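Local coordinates for protein aminopeptidase N (Francisella tularensis subsp. tularensis, PDB 5DLL) that probably takes part in breaking down intracellular peptides, as a zinc-dependent M1-family aminopeptidase that releases amino acids, preferably alanine, from peptide N-termini, at residues Thr296-Asp299 with Phe300-Gln304; Ala238-Ala241 with Val242-Ser245. All coordinates share one frame; numbering follows the deposited sequence.

Contact 1: Thr296-Asp299 with Phe300-Gln304; sequences TDKD and FELVQ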
# COMPACT_ATOMS: atom_id res chain seq x y z
N THR A 296 3.70 -14.37 11.16
CA THR A 296 2.93 -15.27 10.31
C THR A 296 3.46 -15.18 8.89
O THR A 296 4.33 -14.36 8.60
CB THR A 296 1.42 -14.92 10.31
OG1 THR A 296 1.21 -13.60 9.78
CG2 THR A 296 0.83 -15.01 11.72
N ASP A 297 2.95 -16.03 8.00
CA ASP A 297 3.36 -16.00 6.59
C ASP A 297 3.03 -14.66 5.97
O ASP A 297 3.76 -14.16 5.11
CB ASP A 297 2.67 -17.12 5.80
CG ASP A 297 3.08 -18.51 6.26
OD1 ASP A 297 4.26 -18.70 6.64
OD2 ASP A 297 2.21 -19.42 6.23
N LYS A 298 1.92 -14.07 6.40
CA LYS A 298 1.48 -12.75 5.94
C LYS A 298 2.45 -11.65 6.38
O LYS A 298 2.75 -10.74 5.61
CB LYS A 298 0.07 -12.46 6.45
CG LYS A 298 -0.58 -11.21 5.89
CD LYS A 298 -0.52 -11.16 4.37
CE LYS A 298 -1.60 -10.25 3.79
NZ LYS A 298 -1.64 -8.90 4.43
N ASP A 299 2.94 -11.75 7.61
CA ASP A 299 3.90 -10.77 8.13
C ASP A 299 5.19 -10.78 7.33
O ASP A 299 5.70 -9.72 6.96
CB ASP A 299 4.22 -11.05 9.60
CG ASP A 299 3.03 -10.84 10.52
OD1 ASP A 299 2.04 -10.22 10.08
OD2 ASP A 299 3.09 -11.30 11.67
N PHE A 300 5.71 -11.97 7.06
CA PHE A 300 6.91 -12.12 6.23
C PHE A 300 6.72 -11.56 4.82
O PHE A 300 7.64 -10.93 4.28
CB PHE A 300 7.31 -13.59 6.14
CG PHE A 300 7.98 -14.13 7.37
CD1 PHE A 300 9.27 -13.75 7.70
CD2 PHE A 300 7.34 -15.07 8.17
CE1 PHE A 300 9.90 -14.26 8.82
CE2 PHE A 300 7.97 -15.58 9.29
CZ PHE A 300 9.25 -15.18 9.62
N GLU A 301 5.55 -11.77 4.23
CA GLU A 301 5.25 -11.28 2.88
C GLU A 301 5.22 -9.75 2.82
O GLU A 301 5.61 -9.15 1.81
CB GLU A 301 3.91 -11.82 2.38
CG GLU A 301 3.72 -11.69 0.87
CD GLU A 301 2.36 -11.14 0.48
OE1 GLU A 301 1.58 -11.87 -0.17
OE2 GLU A 301 2.06 -9.97 0.83
N LEU A 302 4.73 -9.13 3.89
CA LEU A 302 4.64 -7.67 3.97
C LEU A 302 6.01 -7.03 4.17
O LEU A 302 6.30 -6.00 3.54
CB LEU A 302 3.69 -7.25 5.09
CG LEU A 302 2.20 -7.51 4.79
CD1 LEU A 302 1.37 -7.43 6.07
CD2 LEU A 302 1.68 -6.54 3.74
N VAL A 303 6.83 -7.62 5.03
CA VAL A 303 8.22 -7.17 5.23
C VAL A 303 8.98 -7.18 3.90
O VAL A 303 9.72 -6.24 3.60
CB VAL A 303 8.98 -8.07 6.24
CG1 VAL A 303 10.48 -7.83 6.18
CG2 VAL A 303 8.46 -7.83 7.65
N GLN A 304 8.79 -8.25 3.14
CA GLN A 304 9.38 -8.39 1.82
C GLN A 304 8.91 -7.29 0.88
O GLN A 304 9.73 -6.64 0.22
CB GLN A 304 9.02 -9.76 1.24
CG GLN A 304 9.80 -10.16 -0.01
CD GLN A 304 9.18 -11.32 -0.75
OE1 GLN A 304 7.98 -11.32 -1.06
NE2 GLN A 304 9.99 -12.32 -1.07
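F300 meets T296 twice at the start of helix 297-312. Its backbone N donates to T296 O at 3.2 Å with an N-H...O angle of 169°, and ring atom CD2 lies 3.1 Å from the same T296 O, approaching it obliquely. The edge of this ring is turned to the CA of D297. At the same helix start, T296 and D299 form a capping box: D299 N makes a weak bond to T296 OG1, while T296 N reaches D299 OD2 at 3.2 Å, from 54° above the carboxylate plane. With chi1 of -67°, D299 holds CG beside its own backbone N, which folds the carboxylate back toward the N-cap.

E301 N continues the ladder to D297 O at 3.1 Å, its CB resting against the carbonyls of D297 and K298. L302 N bonds to K298 O, with a weaker second bond to D299 O. The L302 side chain covers the K298 carbonyl through CG, at 3.4 Å from K298 O, and crosses the lysine chain obliquely; bends at chi2 and chi4 bring K298 NZ to 3.7 Å from L302 CD1. V303 N closes the series with a nearly straight bond to D299 O, and V303 CG2 lies 3.4 Å from that oxygen.

Around this first turn, D297 OD1 is hydrogen-bonded to Y664 OH, D297 OD2 forms a salt bridge with R674, and D299 OD2 another with K746. T296 packs on helix 707-717, E301 and Q304 face helix 328-346, and F300 stacks edge-to-face with Y237 of helix 236-253, which V303 also touches.

Contact 2: Ala238-Ala241 with Val242-Ser245; sequences AMQA and VKDS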
# COMPACT_ATOMS: atom_id res chain seq x y z
N ALA A 238 14.63 -9.20 6.83
CA ALA A 238 14.71 -7.99 6.01
C ALA A 238 15.94 -8.00 5.10
O ALA A 238 15.86 -7.64 3.93
CB ALA A 238 14.73 -6.76 6.89
N MET A 239 17.08 -8.41 5.65
CA MET A 239 18.31 -8.53 4.87
C MET A 239 18.08 -9.44 3.67
O MET A 239 18.53 -9.15 2.57
CB MET A 239 19.45 -9.08 5.73
CG MET A 239 20.78 -9.23 4.99
SD MET A 239 21.40 -7.69 4.27
CE MET A 239 22.27 -7.01 5.68
N GLN A 240 17.37 -10.54 3.90
CA GLN A 240 17.01 -11.46 2.82
C GLN A 240 16.11 -10.79 1.79
O GLN A 240 16.29 -10.98 0.59
CB GLN A 240 16.34 -12.72 3.38
CG GLN A 240 16.32 -13.88 2.39
CD GLN A 240 17.71 -14.22 1.87
OE1 GLN A 240 18.64 -14.45 2.64
NE2 GLN A 240 17.85 -14.22 0.54
N ALA A 241 15.14 -10.00 2.26
CA ALA A 241 14.26 -9.23 1.37
C ALA A 241 15.03 -8.24 0.49
O ALA A 241 14.61 -7.97 -0.63
CB ALA A 241 13.20 -8.50 2.18
N VAL A 242 16.15 -7.73 1.00
CA VAL A 242 17.02 -6.84 0.22
C VAL A 242 17.70 -7.61 -0.92
O VAL A 242 17.81 -7.11 -2.04
CB VAL A 242 18.08 -6.17 1.11
CG1 VAL A 242 19.09 -5.39 0.27
CG2 VAL A 242 17.42 -5.26 2.13
N LYS A 243 18.15 -8.83 -0.62
CA LYS A 243 18.79 -9.67 -1.63
C LYS A 243 17.80 -10.13 -2.70
O LYS A 243 18.11 -10.13 -3.89
CB LYS A 243 19.44 -10.89 -0.97
CG LYS A 243 20.59 -10.54 -0.03
CD LYS A 243 21.11 -11.79 0.66
CE LYS A 243 22.35 -11.48 1.48
NZ LYS A 243 22.60 -12.54 2.50
N ASP A 244 16.61 -10.53 -2.26
CA ASP A 244 15.52 -10.90 -3.17
C ASP A 244 15.13 -9.73 -4.08
O ASP A 244 14.87 -9.91 -5.26
CB ASP A 244 14.27 -11.35 -2.39
CG ASP A 244 14.55 -12.51 -1.43
OD1 ASP A 244 15.43 -13.37 -1.70
OD2 ASP A 244 13.86 -12.57 -0.38
N SER A 245 15.09 -8.53 -3.49
CA SER A 245 14.74 -7.31 -4.22
C SER A 245 15.77 -6.97 -5.29
O SER A 245 15.42 -6.69 -6.43
CB SER A 245 14.64 -6.13 -3.26
OG SER A 245 13.70 -6.38 -2.23
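Q240 and D244, one helical turn apart, are joined side chain to side chain by a weak hydrogen bond: Q240 NE2 donates to D244 OD1 across 3.4 Å, long yet nearly straight at 170°. The two side chains cross at about a right angle, with amide and carboxylate planes 45° apart. Bending at chi2 (54°) turns the Q240 amide along the helix toward the aspartate. D244 OD2 sits 3.1 Å from Q240 O, but these are two acceptors and do not bond to each other.

The backbone bonds run i to i+4. V242 N meets A238 O, K243 N meets M239 O, and D244 N meets Q240 O at 2.9 Å. S245 N reaches A241 O from above the carbonyl plane. S245 OG is modelled only 2.4 Å from this A241 O, too short at this resolution to carry weight.

Carbon atoms also rest against polar ones. V242 CG2 lies 3.4 Å from A238 O, four residues back, while the extended K243 chain crosses Q240, three residues back, at about a right angle, its CB 4.0 Å from Q240 NE2. K243 NZ goes on to a salt bridge with D211.

A238, M239 and V242 lean on strand 220-227, and V242 also on strand 261-267; A241, V242, D244 and S245 touch helix 297-312. The segment thus belongs to the helix of a beta-alpha-beta crossover, strand 220-227, helix 236-253, strand 261-267, in the peptidase M1 domain.

Contact 2 comes first along the chain, on helix 236-253, and contact 1 follows on helix 297-312; both belong to the peptidase M1 domain. Their centres lie about 12 Å apart, and the helices touch directly: Q304 CA is 3.8 Å from A241 CB, and V303 CG1 is 4.2 Å from A238 CA. Helix 297-312 carries H309, a zinc ligand; H313, the second histidine of the HExxH motif, comes just after the helix end, and E332 of helix 328-346 completes the protein ligands. Contact 1 therefore forms the start of the zinc-bearing helix, while contact 2 joins that helix to the five-stranded mixed sheet containing strands 220-227 and 261-267.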